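Local coordinates for protein alkaline phosphatase (Antarctic bacterium, PDB 2W5W) that probably hydrolyses phosphate monoesters at alkaline pH, as alkaline phosphatases do, with metal ions and a covalent phospho-enzyme intermediate, at residues V37-S42 with F250-G255; V127-S132 with E254-D259; I133-P138 with L146-E151; G261-N266 with H302-F307. The protein carries 1 engineered substitution. One frame throughout, in Å; residues are numbered along the deposited sequence.

Contact 1 (V37-S42 with F250-G255). With ZN (zinc ion), chain H.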
loop_
_atom_site.group_PDB
_atom_site.type_symbol
_atom_site.label_atom_id
_atom_site.label_comp_id
_atom_site.label_asym_id
_atom_site.label_seq_id
_atom_site.Cartn_x
_atom_site.Cartn_y
_atom_site.Cartn_z
ATOM N N VAL B 37 2.100 -1.381 -24.256
ATOM C CA VAL B 37 1.628 -1.410 -22.878
ATOM C C VAL B 37 1.543 -2.859 -22.415
ATOM O O VAL B 37 1.006 -3.717 -23.123
ATOM C CB VAL B 37 0.226 -0.778 -22.758
ATOM C CG1 VAL B 37 -0.280 -0.908 -21.313
ATOM C CG2 VAL B 37 0.264 0.685 -23.179
ATOM N N ILE B 38 2.090 -3.143 -21.239
ATOM C CA ILE B 38 1.879 -4.454 -20.615
ATOM C C ILE B 38 1.205 -4.226 -19.261
ATOM O O ILE B 38 1.735 -3.515 -18.408
ATOM C CB ILE B 38 3.206 -5.178 -20.406
ATOM C CG1 ILE B 38 3.917 -5.389 -21.753
ATOM C CG2 ILE B 38 2.985 -6.501 -19.676
ATOM C CD1 ILE B 38 5.385 -5.880 -21.626
ATOM N N LEU B 39 0.025 -4.810 -19.083
ATOM C CA LEU B 39 -0.729 -4.703 -17.839
ATOM C C LEU B 39 -0.694 -6.051 -17.127
ATOM O O LEU B 39 -1.243 -7.032 -17.632
ATOM C CB LEU B 39 -2.170 -4.282 -18.146
ATOM C CG LEU B 39 -3.161 -4.251 -16.982
ATOM C CD1 LEU B 39 -2.668 -3.305 -15.874
ATOM C CD2 LEU B 39 -4.531 -3.830 -17.485
ATOM N N LEU B 40 -0.014 -6.118 -15.981
ATOM C CA LEU B 40 0.052 -7.364 -15.216
ATOM C C LEU B 40 -0.878 -7.237 -14.021
ATOM O O LEU B 40 -0.786 -6.285 -13.255
ATOM C CB LEU B 40 1.487 -7.630 -14.744
ATOM C CG LEU B 40 2.499 -7.707 -15.885
ATOM C CD1 LEU B 40 3.918 -7.613 -15.363
ATOM C CD2 LEU B 40 2.303 -8.981 -16.643
ATOM N N ILE B 41 -1.782 -8.196 -13.878
ATOM C CA ILE B 41 -2.757 -8.182 -12.806
ATOM C C ILE B 41 -2.545 -9.375 -11.883
ATOM O O ILE B 41 -2.599 -10.531 -12.308
ATOM C CB ILE B 41 -4.192 -8.250 -13.368
ATOM C CG1 ILE B 41 -4.457 -7.063 -14.302
ATOM C CG2 ILE B 41 -5.200 -8.306 -12.237
ATOM C CD1 ILE B 41 -5.858 -7.092 -14.923
ATOM N N SER B 42 -2.324 -9.080 -10.609
ATOM C CA SER B 42 -2.232 -10.107 -9.590
ATOM C C SER B 42 -3.589 -10.203 -8.914
ATOM O O SER B 42 -3.947 -9.341 -8.109
ATOM C CB SER B 42 -1.163 -9.735 -8.563
ATOM O OG SER B 42 -1.255 -8.359 -8.173
ATOM N N PHE B 250 -0.468 -4.466 -26.992
ATOM C CA PHE B 250 -1.024 -4.384 -25.656
ATOM C C PHE B 250 -1.173 -5.810 -25.119
ATOM O O PHE B 250 -1.735 -6.665 -25.798
ATOM C CB PHE B 250 -2.419 -3.729 -25.673
ATOM C CG PHE B 250 -3.124 -3.831 -24.345
ATOM C CD1 PHE B 250 -2.920 -2.869 -23.368
ATOM C CD2 PHE B 250 -3.943 -4.915 -24.055
ATOM C CE1 PHE B 250 -3.547 -2.965 -22.127
ATOM C CE2 PHE B 250 -4.560 -5.034 -22.821
ATOM C CZ PHE B 250 -4.356 -4.051 -21.847
ATOM N N ILE B 251 -0.688 -6.064 -23.902
ATOM C CA ILE B 251 -0.797 -7.396 -23.296
ATOM C C ILE B 251 -1.346 -7.271 -21.886
ATOM O O ILE B 251 -0.953 -6.367 -21.150
ATOM C CB ILE B 251 0.599 -8.072 -23.210
ATOM C CG1 ILE B 251 1.110 -8.429 -24.598
ATOM C CG2 ILE B 251 0.573 -9.306 -22.308
ATOM C CD1 ILE B 251 2.559 -8.920 -24.567
ATOM N N MET B 252 -2.282 -8.144 -21.524
ATOM C CA MET B 252 -2.690 -8.279 -20.124
ATOM C C MET B 252 -2.278 -9.679 -19.720
ATOM O O MET B 252 -2.681 -10.650 -20.346
ATOM C CB MET B 252 -4.203 -8.088 -19.949
ATOM C CG MET B 252 -4.679 -8.049 -18.483
ATOM S SD MET B 252 -4.585 -9.603 -17.569
ATOM C CE MET B 252 -6.007 -10.492 -18.250
ATOM N N SER B 253 -1.444 -9.779 -18.689
ATOM C CA SER B 253 -1.029 -11.069 -18.178
ATOM C C SER B 253 -1.422 -11.148 -16.698
ATOM O O SER B 253 -1.174 -10.217 -15.929
ATOM C CB SER B 253 0.482 -11.267 -18.389
ATOM O OG SER B 253 0.949 -12.410 -17.704
ATOM N N GLU B 254 -2.058 -12.250 -16.312
ATOM C CA GLU B 254 -2.612 -12.376 -14.966
ATOM C C GLU B 254 -1.996 -13.493 -14.121
ATOM O O GLU B 254 -1.934 -14.649 -14.554
ATOM C CB GLU B 254 -4.131 -12.609 -15.032
ATOM C CG GLU B 254 -4.804 -12.496 -13.657
ATOM C CD GLU B 254 -6.110 -13.256 -13.573
ATOM O OE1 GLU B 254 -6.394 -14.062 -14.483
ATOM O OE2 GLU B 254 -6.855 -13.063 -12.585
ATOM N N GLY B 255 -1.582 -13.140 -12.904
ATOM C CA GLY B 255 -1.253 -14.116 -11.878
ATOM C C GLY B 255 -2.558 -14.473 -11.183
ATOM O O GLY B 255 -2.925 -13.893 -10.147
HETATM ZN ZN ZN H . -8.691 -13.501 -11.924
HETATM O O HOH W 1 -9.072 -14.848 -13.613
HETATM O O HOH W 2 -8.238 -15.136 -10.750
HETATM O O HOH W 3 -10.772 -14.046 -11.581
#

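Contact 2 (V127-S132 with E254-D259). With ZN (zinc ion), chain H; ZN (zinc ion), chain F.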
loop_
_atom_site.group_PDB
_atom_site.type_symbol
_atom_site.label_atom_id
_atom_site.label_comp_id
_atom_site.label_asym_id
_atom_site.label_seq_id
_atom_site.Cartn_x
_atom_site.Cartn_y
_atom_site.Cartn_z
ATOM N N VAL B 127 -3.651 -11.809 -24.277
ATOM C CA VAL B 127 -4.084 -12.065 -22.902
ATOM C C VAL B 127 -3.514 -13.404 -22.440
ATOM O O VAL B 127 -3.617 -14.403 -23.146
ATOM C CB VAL B 127 -5.638 -12.088 -22.816
ATOM C CG1 VAL B 127 -6.109 -12.633 -21.481
ATOM C CG2 VAL B 127 -6.208 -10.692 -23.071
ATOM N N VAL B 128 -2.910 -13.415 -21.255
ATOM C CA VAL B 128 -2.304 -14.608 -20.677
ATOM C C VAL B 128 -2.867 -14.746 -19.275
ATOM O O VAL B 128 -3.054 -13.736 -18.593
ATOM C CB VAL B 128 -0.762 -14.460 -20.599
ATOM C CG1 VAL B 128 -0.130 -15.632 -19.860
ATOM C CG2 VAL B 128 -0.172 -14.351 -22.002
ATOM N N ALA B 129 -3.153 -15.976 -18.842
ATOM C CA ALA B 129 -3.671 -16.204 -17.493
ATOM C C ALA B 129 -3.276 -17.586 -16.984
ATOM O O ALA B 129 -3.057 -18.497 -17.780
ATOM C CB ALA B 129 -5.199 -16.065 -17.474
ATOM N N THR B 130 -3.207 -17.750 -15.662
ATOM C CA THR B 130 -2.942 -19.079 -15.091
ATOM C C THR B 130 -4.239 -19.783 -14.697
ATOM O O THR B 130 -4.245 -20.959 -14.324
ATOM C CB THR B 130 -1.980 -19.021 -13.909
ATOM O OG1 THR B 130 -2.583 -18.266 -12.850
ATOM C CG2 THR B 130 -0.664 -18.355 -14.332
ATOM N N SER B 131 -5.347 -19.057 -14.798
ATOM C CA SER B 131 -6.674 -19.667 -14.709
ATOM C C SER B 131 -7.105 -20.166 -16.085
ATOM O O SER B 131 -6.351 -20.113 -17.053
ATOM C CB SER B 131 -7.690 -18.615 -14.248
ATOM O OG SER B 131 -7.755 -17.559 -15.199
ATOM N N SER B 132 -8.338 -20.641 -16.182
ATOM C CA SER B 132 -8.939 -20.822 -17.499
ATOM C C SER B 132 -8.911 -19.471 -18.211
ATOM O O SER B 132 -9.062 -18.430 -17.580
ATOM C CB SER B 132 -10.376 -21.296 -17.356
ATOM O OG SER B 132 -11.054 -21.228 -18.603
ATOM N N GLU B 254 -2.058 -12.250 -16.312
ATOM C CA GLU B 254 -2.612 -12.376 -14.966
ATOM C C GLU B 254 -1.996 -13.493 -14.121
ATOM O O GLU B 254 -1.934 -14.649 -14.554
ATOM C CB GLU B 254 -4.131 -12.609 -15.032
ATOM C CG GLU B 254 -4.804 -12.496 -13.657
ATOM C CD GLU B 254 -6.110 -13.256 -13.573
ATOM O OE1 GLU B 254 -6.394 -14.062 -14.483
ATOM O OE2 GLU B 254 -6.855 -13.063 -12.585
ATOM N N GLY B 255 -1.582 -13.140 -12.904
ATOM C CA GLY B 255 -1.253 -14.116 -11.878
ATOM C C GLY B 255 -2.558 -14.473 -11.183
ATOM O O GLY B 255 -2.925 -13.893 -10.147
ATOM N N SER B 256 -3.273 -15.427 -11.778
ATOM C CA SER B 256 -4.668 -15.687 -11.444
ATOM C C SER B 256 -4.882 -16.369 -10.099
ATOM O O SER B 256 -5.912 -16.162 -9.451
ATOM C CB SER B 256 -5.301 -16.578 -12.528
ATOM O OG SER B 256 -5.000 -16.100 -13.834
ATOM N N GLN B 257 -3.944 -17.218 -9.697
ATOM C CA GLN B 257 -4.213 -18.108 -8.570
ATOM C C GLN B 257 -3.820 -17.566 -7.200
ATOM O O GLN B 257 -3.995 -18.247 -6.189
ATOM C CB GLN B 257 -3.594 -19.490 -8.813
ATOM C CG GLN B 257 -4.158 -20.144 -10.063
ATOM C CD GLN B 257 -3.736 -21.582 -10.212
ATOM O OE1 GLN B 257 -3.615 -22.311 -9.230
ATOM N NE2 GLN B 257 -3.515 -22.004 -11.448
ATOM N N ILE B 258 -3.286 -16.347 -7.162
ATOM C CA ILE B 258 -2.973 -15.727 -5.883
ATOM C C ILE B 258 -4.269 -15.651 -5.070
ATOM O O ILE B 258 -4.290 -15.942 -3.870
ATOM C CB ILE B 258 -2.356 -14.339 -6.095
ATOM C CG1 ILE B 258 -1.016 -14.470 -6.842
ATOM C CG2 ILE B 258 -2.161 -13.633 -4.772
ATOM C CD1 ILE B 258 -0.576 -13.193 -7.588
ATOM N N ASP B 259 -5.348 -15.275 -5.756
ATOM C CA ASP B 259 -6.699 -15.183 -5.175
ATOM C C ASP B 259 -7.143 -16.523 -4.566
ATOM O O ASP B 259 -7.729 -16.582 -3.483
ATOM C CB ASP B 259 -7.674 -14.725 -6.276
ATOM C CG ASP B 259 -9.114 -14.584 -5.787
ATOM O OD1 ASP B 259 -9.382 -13.722 -4.934
ATOM O OD2 ASP B 259 -9.990 -15.320 -6.268
HETATM ZN ZN ZN H . -8.691 -13.501 -11.924
HETATM ZN ZN ZN F . -11.764 -14.352 -5.422
HETATM O O HOH W 4 -1.082 -17.633 -10.489
HETATM O O HOH W 1 -9.072 -14.848 -13.613
HETATM O O HOH W 2 -8.238 -15.136 -10.750
HETATM O O HOH W 5 -13.108 -15.242 -6.699
HETATM O O HOH W 3 -10.772 -14.046 -11.581
#

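Contact 3 (I133-P138 with L146-E151). Engineered in segment 133-138: Asp135 (natural residue His). With ZN (zinc ion), chain H.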
loop_
_atom_site.group_PDB
_atom_site.type_symbol
_atom_site.label_atom_id
_atom_site.label_comp_id
_atom_site.label_asym_id
_atom_site.label_seq_id
_atom_site.Cartn_x
_atom_site.Cartn_y
_atom_site.Cartn_z
ATOM N N ILE B 133 -8.746 -19.474 -19.526
ATOM C CA ILE B 133 -8.789 -18.217 -20.258
ATOM C C ILE B 133 -10.197 -17.594 -20.237
ATOM O O ILE B 133 -10.375 -16.437 -20.614
ATOM C CB ILE B 133 -8.285 -18.394 -21.710
ATOM C CG1 ILE B 133 -7.814 -17.052 -22.278
ATOM C CG2 ILE B 133 -9.350 -19.021 -22.573
ATOM C CD1 ILE B 133 -6.491 -16.567 -21.676
ATOM N N THR B 134 -11.185 -18.355 -19.772
ATOM C CA THR B 134 -12.566 -17.868 -19.700
ATOM C C THR B 134 -12.906 -17.317 -18.319
ATOM O O THR B 134 -14.034 -16.844 -18.107
ATOM C CB THR B 134 -13.581 -18.986 -19.986
ATOM O OG1 THR B 134 -13.452 -20.011 -18.989
ATOM C CG2 THR B 134 -13.358 -19.577 -21.369
ATOM N N ASP B 135 -11.954 -17.392 -17.382
ATOM C CA ASP B 135 -12.169 -16.844 -16.032
ATOM C C ASP B 135 -12.367 -15.338 -16.099
ATOM O O ASP B 135 -12.062 -14.710 -17.121
ATOM C CB ASP B 135 -11.019 -17.207 -15.082
ATOM C CG ASP B 135 -11.394 -17.044 -13.617
ATOM O OD1 ASP B 135 -12.548 -17.368 -13.271
ATOM O OD2 ASP B 135 -10.541 -16.592 -12.814
ATOM N N ALA B 136 -12.879 -14.754 -15.015
ATOM C CA ALA B 136 -13.391 -13.379 -15.051
ATOM C C ALA B 136 -12.365 -12.340 -15.509
ATOM O O ALA B 136 -12.694 -11.426 -16.261
ATOM C CB ALA B 136 -13.946 -12.986 -13.663
ATOM N N THR B 137 -11.133 -12.461 -15.030
ATOM C CA THR B 137 -10.114 -11.472 -15.350
ATOM C C THR B 137 -9.748 -11.424 -16.851
ATOM O O THR B 137 -9.895 -10.376 -17.484
ATOM C CB THR B 137 -8.865 -11.616 -14.455
ATOM O OG1 THR B 137 -9.263 -11.807 -13.082
ATOM C CG2 THR B 137 -8.010 -10.366 -14.571
ATOM N N PRO B 138 -9.301 -12.554 -17.440
ATOM C CA PRO B 138 -9.037 -12.488 -18.884
ATOM C C PRO B 138 -10.306 -12.187 -19.697
ATOM O O PRO B 138 -10.257 -11.439 -20.667
ATOM C CB PRO B 138 -8.546 -13.902 -19.245
ATOM C CG PRO B 138 -8.711 -14.744 -18.036
ATOM C CD PRO B 138 -8.969 -13.858 -16.845
ATOM N N LEU B 146 -23.314 -10.876 -19.500
ATOM C CA LEU B 146 -24.060 -10.346 -18.359
ATOM C C LEU B 146 -23.592 -10.909 -17.028
ATOM O O LEU B 146 -23.849 -10.326 -15.979
ATOM C CB LEU B 146 -25.558 -10.661 -18.519
ATOM C CG LEU B 146 -26.214 -10.132 -19.782
ATOM C CD1 LEU B 146 -27.646 -10.627 -19.866
ATOM C CD2 LEU B 146 -26.156 -8.623 -19.779
ATOM N N ASN B 147 -22.938 -12.060 -17.064
ATOM C CA ASN B 147 -22.552 -12.752 -15.844
ATOM C C ASN B 147 -21.312 -13.609 -16.074
ATOM O O ASN B 147 -21.252 -14.349 -17.049
ATOM C CB ASN B 147 -23.709 -13.631 -15.339
ATOM C CG ASN B 147 -23.504 -14.089 -13.904
ATOM O OD1 ASN B 147 -22.590 -14.857 -13.608
ATOM N ND2 ASN B 147 -24.349 -13.603 -13.001
ATOM N N ARG B 148 -20.329 -13.499 -15.183
ATOM C CA ARG B 148 -19.069 -14.228 -15.317
ATOM C C ARG B 148 -19.272 -15.753 -15.348
ATOM O O ARG B 148 -18.386 -16.489 -15.772
ATOM C CB ARG B 148 -18.157 -13.897 -14.132
ATOM C CG ARG B 148 -18.753 -14.404 -12.827
ATOM C CD ARG B 148 -17.893 -14.023 -11.644
ATOM N NE ARG B 148 -16.634 -14.766 -11.622
ATOM C CZ ARG B 148 -15.617 -14.455 -10.826
ATOM N NH1 ARG B 148 -15.722 -13.412 -10.013
ATOM N NH2 ARG B 148 -14.501 -15.169 -10.859
ATOM N N GLY B 149 -20.431 -16.220 -14.892
ATOM C CA GLY B 149 -20.704 -17.646 -14.851
ATOM C C GLY B 149 -20.942 -18.247 -16.230
ATOM O O GLY B 149 -20.914 -19.462 -16.400
ATOM N N LEU B 150 -21.158 -17.391 -17.222
ATOM C CA LEU B 150 -21.459 -17.832 -18.590
ATOM C C LEU B 150 -20.191 -18.163 -19.378
ATOM O O LEU B 150 -19.919 -17.565 -20.414
ATOM C CB LEU B 150 -22.247 -16.737 -19.304
ATOM C CG LEU B 150 -23.564 -16.368 -18.612
ATOM C CD1 LEU B 150 -24.150 -15.090 -19.190
ATOM C CD2 LEU B 150 -24.556 -17.534 -18.707
ATOM N N GLU B 151 -19.422 -19.129 -18.891
ATOM C CA GLU B 151 -18.075 -19.324 -19.406
ATOM C C GLU B 151 -18.062 -19.976 -20.783
ATOM O O GLU B 151 -17.144 -19.751 -21.569
ATOM C CB GLU B 151 -17.213 -20.094 -18.404
ATOM C CG GLU B 151 -16.693 -19.192 -17.277
ATOM C CD GLU B 151 -15.756 -19.909 -16.337
ATOM O OE1 GLU B 151 -14.534 -19.923 -16.604
ATOM O OE2 GLU B 151 -16.249 -20.437 -15.322
HETATM ZN ZN ZN H . -8.691 -13.501 -11.924
HETATM O O HOH W 6 -15.785 -15.712 -16.176
HETATM O O HOH W 7 -15.743 -16.796 -13.387
HETATM O O HOH W 8 -13.041 -20.402 -14.555
HETATM O O HOH W 9 -14.677 -19.449 -12.657
HETATM O O HOH W 2 -8.238 -15.136 -10.750
HETATM O O HOH W 1 -9.072 -14.848 -13.613
HETATM O O HOH W 3 -10.772 -14.046 -11.581
#

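Contact 4 (G261-N266 with H302-F307). With ZN (zinc ion), chain F; ZN (zinc ion), chain G.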
loop_
_atom_site.group_PDB
_atom_site.type_symbol
_atom_site.label_atom_id
_atom_site.label_comp_id
_atom_site.label_asym_id
_atom_site.label_seq_id
_atom_site.Cartn_x
_atom_site.Cartn_y
_atom_site.Cartn_z
ATOM N N GLY B 261 -5.284 -18.955 -3.370
ATOM C CA GLY B 261 -4.557 -19.184 -2.137
ATOM C C GLY B 261 -5.201 -18.382 -1.015
ATOM O O GLY B 261 -5.341 -18.863 0.118
ATOM N N GLY B 262 -5.593 -17.148 -1.324
ATOM C CA GLY B 262 -6.264 -16.306 -0.347
ATOM C C GLY B 262 -7.591 -16.890 0.122
ATOM O O GLY B 262 -7.864 -16.938 1.323
ATOM N N HIS B 263 -8.423 -17.322 -0.825
ATOM C CA HIS B 263 -9.723 -17.917 -0.495
ATOM C C HIS B 263 -9.582 -19.152 0.372
ATOM O O HIS B 263 -10.388 -19.395 1.271
ATOM C CB HIS B 263 -10.485 -18.290 -1.766
ATOM C CG HIS B 263 -11.148 -17.123 -2.438
ATOM N ND1 HIS B 263 -12.144 -16.388 -1.834
ATOM C CD2 HIS B 263 -10.985 -16.590 -3.674
ATOM C CE1 HIS B 263 -12.553 -15.439 -2.659
ATOM N NE2 HIS B 263 -11.870 -15.544 -3.782
ATOM N N ALA B 264 -8.544 -19.931 0.107
ATOM C CA ALA B 264 -8.331 -21.166 0.847
ATOM C C ALA B 264 -7.638 -20.935 2.187
ATOM O O ALA B 264 -7.491 -21.872 2.972
ATOM C CB ALA B 264 -7.530 -22.145 -0.004
ATOM N N ASN B 265 -7.239 -19.691 2.451
ATOM C CA ASN B 265 -6.366 -19.367 3.577
ATOM C C ASN B 265 -5.151 -20.313 3.612
ATOM O O ASN B 265 -4.837 -20.907 4.644
ATOM C CB ASN B 265 -7.121 -19.435 4.911
ATOM C CG ASN B 265 -8.181 -18.356 5.060
ATOM O OD1 ASN B 265 -8.412 -17.536 4.159
ATOM N ND2 ASN B 265 -8.839 -18.352 6.209
ATOM N N ASN B 266 -4.485 -20.447 2.471
ATOM C CA ASN B 266 -3.355 -21.362 2.319
ATOM C C ASN B 266 -2.100 -20.552 2.010
ATOM O O ASN B 266 -1.866 -20.188 0.860
ATOM C CB ASN B 266 -3.653 -22.332 1.173
ATOM C CG ASN B 266 -2.545 -23.349 0.953
ATOM O OD1 ASN B 266 -1.392 -23.134 1.345
ATOM N ND2 ASN B 266 -2.888 -24.466 0.312
ATOM N N HIS B 302 -8.316 -6.541 -6.319
ATOM C CA HIS B 302 -8.755 -6.416 -4.925
ATOM C C HIS B 302 -7.833 -7.304 -4.082
ATOM O O HIS B 302 -6.973 -8.005 -4.626
ATOM C CB HIS B 302 -10.187 -6.943 -4.764
ATOM C CG HIS B 302 -10.334 -8.354 -5.248
ATOM N ND1 HIS B 302 -9.984 -9.439 -4.476
ATOM C CD2 HIS B 302 -10.692 -8.842 -6.459
ATOM C CE1 HIS B 302 -10.153 -10.546 -5.182
ATOM N NE2 HIS B 302 -10.568 -10.209 -6.388
ATOM N N GLU B 303 -8.014 -7.265 -2.762
ATOM C CA GLU B 303 -7.319 -8.160 -1.843
ATOM C C GLU B 303 -8.201 -9.349 -1.472
ATOM O O GLU B 303 -9.435 -9.260 -1.501
ATOM C CB GLU B 303 -6.926 -7.406 -0.548
ATOM C CG GLU B 303 -5.957 -8.154 0.383
ATOM C CD GLU B 303 -6.613 -9.072 1.440
ATOM O OE1 GLU B 303 -7.856 -9.053 1.636
ATOM O OE2 GLU B 303 -5.848 -9.819 2.096
ATOM N N THR B 304 -7.586 -10.470 -1.112
ATOM C CA THR B 304 -8.406 -11.538 -0.529
ATOM C C THR B 304 -7.791 -12.298 0.628
ATOM O O THR B 304 -6.583 -12.559 0.668
ATOM C CB THR B 304 -9.104 -12.463 -1.579
ATOM O OG1 THR B 304 -8.885 -13.850 -1.281
ATOM C CG2 THR B 304 -8.640 -12.171 -2.934
ATOM N N GLY B 305 -8.642 -12.593 1.602
ATOM C CA GLY B 305 -8.252 -13.413 2.734
ATOM C C GLY B 305 -7.828 -12.642 3.980
ATOM O O GLY B 305 -7.774 -13.214 5.054
ATOM N N GLY B 306 -7.548 -11.346 3.851
ATOM C CA GLY B 306 -7.030 -10.598 4.991
ATOM C C GLY B 306 -5.674 -11.155 5.388
ATOM O O GLY B 306 -5.327 -11.210 6.574
ATOM N N PHE B 307 -4.913 -11.572 4.379
ATOM C CA PHE B 307 -3.575 -12.131 4.558
ATOM C C PHE B 307 -2.720 -11.151 5.356
ATOM O O PHE B 307 -2.682 -9.945 5.061
ATOM C CB PHE B 307 -2.950 -12.408 3.180
ATOM C CG PHE B 307 -1.533 -12.924 3.229
ATOM C CD1 PHE B 307 -1.266 -14.252 3.527
ATOM C CD2 PHE B 307 -0.469 -12.084 2.940
ATOM C CE1 PHE B 307 0.040 -14.734 3.554
ATOM C CE2 PHE B 307 0.857 -12.555 2.968
ATOM C CZ PHE B 307 1.111 -13.884 3.272
HETATM ZN ZN ZN F . -11.764 -14.352 -5.422
HETATM ZN ZN ZN G . -10.162 -11.161 -8.173
HETATM O O HOH W 5 -13.108 -15.242 -6.699
#

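Contact 1 (V37-S42 with F250-G255)
Leu39 N reaches Ile251 O at 2.8 Å, the shortest of the five backbone bonds joining these strands and nearly straight, with 176° at the hydrogen. Ile38 CA approaches the same carbonyl, so an N-H and a weaker CA-H...O contact grip one oxygen. Leu39 O in turn receives Ser253 N, so Leu39 spans Met252, the hallmark of parallel pairing.

On the face formed by Val37, Leu39, Ile41, Phe250, Met252 and Glu254, the Phe250 ring meets Val37 through CD1, which lies 3.8 Å from Val37 CB. Met252 leaves with CG anti to its backbone N (chi1 -173°), then bends twice, setting SD across Ile41 at 3.9 Å from CD1. Glu254 instead stays extended: its CG passes 3.2 Å from Ile41 O, OE1 is hydrogen-bonded by Ser256 OG, and OE2 binds a zinc ion at 2.0 Å, in a site completed by Thr137 and Asp43 that has also been seen to bind magnesium. On the other face packing is tight, Leu40 CD2 pressing to 3.4 Å from Ser253 CB, while Ser253 OG bonds to Thr235.

Strand 36-42 is thus held between strands 249-255 and 294-299 in the central sheet of the alkaline phosphatase fold. Phe141 covers Leu39, Ile41 and Met252; helix 230-242 packs on Ile251 and Ser253, and helix 267-291 on Leu40.

Contact 2 (V127-S132 with E254-D259)
Ser256 OG takes part in two of the four hydrogen bonds between these segments. Thr130 N donates to Ser256 OG at 3.0 Å, and Ser131 N does so weakly. The hydroxyl gives its own proton to Glu254 OE1 at 2.6 Å, from above the carboxylate plane. Set beside its own backbone N (chi1 -47°), OG lies next to both amides, where the chain turns a corner, and steadies the carboxylate whose other oxygen holds zinc. With an alanine at Ser256 the two corner amides would probably lose this acceptor, and Glu254 OE1 this donor, leaving the carboxylate freer to turn.

Of the other two bonds, Glu254 N donates to Val128 O at 2.9 Å, and Gln257 NE2 reaches Thr130 O at 3.1 Å from above the carbonyl plane; the Gln257 amide is also tied to Tyr269 and Met220. A water links Thr130 OG1 with Gln257 N.

Beyond the bonds there is little packing: Ala129 CB rests against Ser256 OG at 3.6 Å. Asp259 holds a second zinc ion through both carboxylate oxygens.

Strand 124-129 adjoins strand 249-255, whose chain runs on into helix 258-263. Helix 230-242 packs on Val128 and Thr130, while Pro138 of helix 136-139 covers Ala129, Ser131 and Glu254.

Contact 3 (I133-P138 with L146-E151)
Thr134 OG1 donates to Glu151 OE1 across a short 2.6 Å, meeting the carboxylate on its anti side, 26° out of plane; the same hydroxyl is also bonded to Ser132 OG. At the other end of the contact, Ala136 CB sits over the centre of one face of the Arg148 guanidinium, 3.6 Å from CZ. Asp135, engineered in place of the natural histidine, makes a long salt bridge of 3.8 Å between OD1 and Arg148 NH2, the two planes 55° apart.

Water fills in around this first shell. One molecule joins Arg148 NE, at the guanidinium edge and 2.8 Å away, to Asp135 OD1; another donates to both Thr134 O and Arg148 O. Asp135 OD2 meets zinc through the waters bound to the metal, whereas Thr137 OG1 binds it directly at 2.1 Å. Were Glu151 a leucine, the Thr134 hydroxyl would probably lose this acceptor, and the waters shared with Asp135 one of their anchors.

Farther out, Arg148 has CG between its backbone N and carbonyl carbon (chi1 65°) and bends again at chi3, which swings the guanidinium over Ala136. NH1 then reaches Asp83 in a salt bridge and the phosphate of the phosphorylated serine at position 84, the predicted covalent intermediate. Asn147 OD1 accepts from Gly149 N at 2.9 Å, an Asx turn that shapes the backbone around Arg148.

The contact lies where helices 136-139 and 151-159 begin. Thr134 packs on Ile154 and Ala155 of the latter, Tyr173 of helix 172-175 touches Thr134 and Glu151, and Pro138 leans on strand 124-129.

Contact 4 (G261-N266 with H302-F307)
His263 turns one face of its imidazole to the side chain of Thr304, which as modelled crosses it at about a right angle. From CB, which heads away from 302-307, the torsion that puts CG beside the backbone N (chi1 -79°) brings the ring back, CG lying 4.1 Å from the modelled Thr304 OG1. ND1 is held by Gly335 O, fixing the rotation of the ring, and NE2 ends on a zinc ion at 2.0 Å. Which Thr304 branch faces the ring is doubtful, since its first torsion is unusual and CG2 runs improbably close to Asp259.

Glycines allow the backbones to approach. Gly262 CA and Gly305 CA are 4.7 Å apart. A CB on Gly305 would collide with Gly262 O and, at these backbone angles, jam against the preceding carbonyl; a side chain on Gly262 would point at Thr304. Gly262 O lies 3.8 Å from Gly305 CA while accepting Asn265 N, part of the Schellman motif that ends the helix.

His302 ND1 donates to Glu303 O at 3.0 Å, in the ring plane, and NE2 binds a different zinc ion at 2.1 Å, shared with Asp301 and Asp43. Two histidines thus serve separate metals of one site. Glu303 OE2 accepts Phe307 N at 3.0 Å and helps shape the turn.

The last turn of helix 258-263 lies against strand 303-304, which pairs with strand 337-338; His337 stacks on His302, meets the His263 ring and shares its zinc. Phe307 packs on helix 47-52.

In the fold
Contacts 1 and 2 lie in one mixed sheet, centres about 10 Å apart, with strand 249-255 between strands 36-42 and 124-129 and Glu254 common to both. Contact 3 follows strand 124-129 directly, its centre about 12 Å from that of contact 2, and falls within the long excursion between strands 36-42 and 249-255. Contact 4 closes last, with its centre about 21 Å from that of contact 1, and shares helix 258-263 with contact 2. The metals join the set: contacts 1 to 3 converge on one zinc ion, contacts 2 and 4 on another, and Asp43 bridges the first to a third, the one held by His302 in contact 4. Distant chain segments thereby build one three-metal centre.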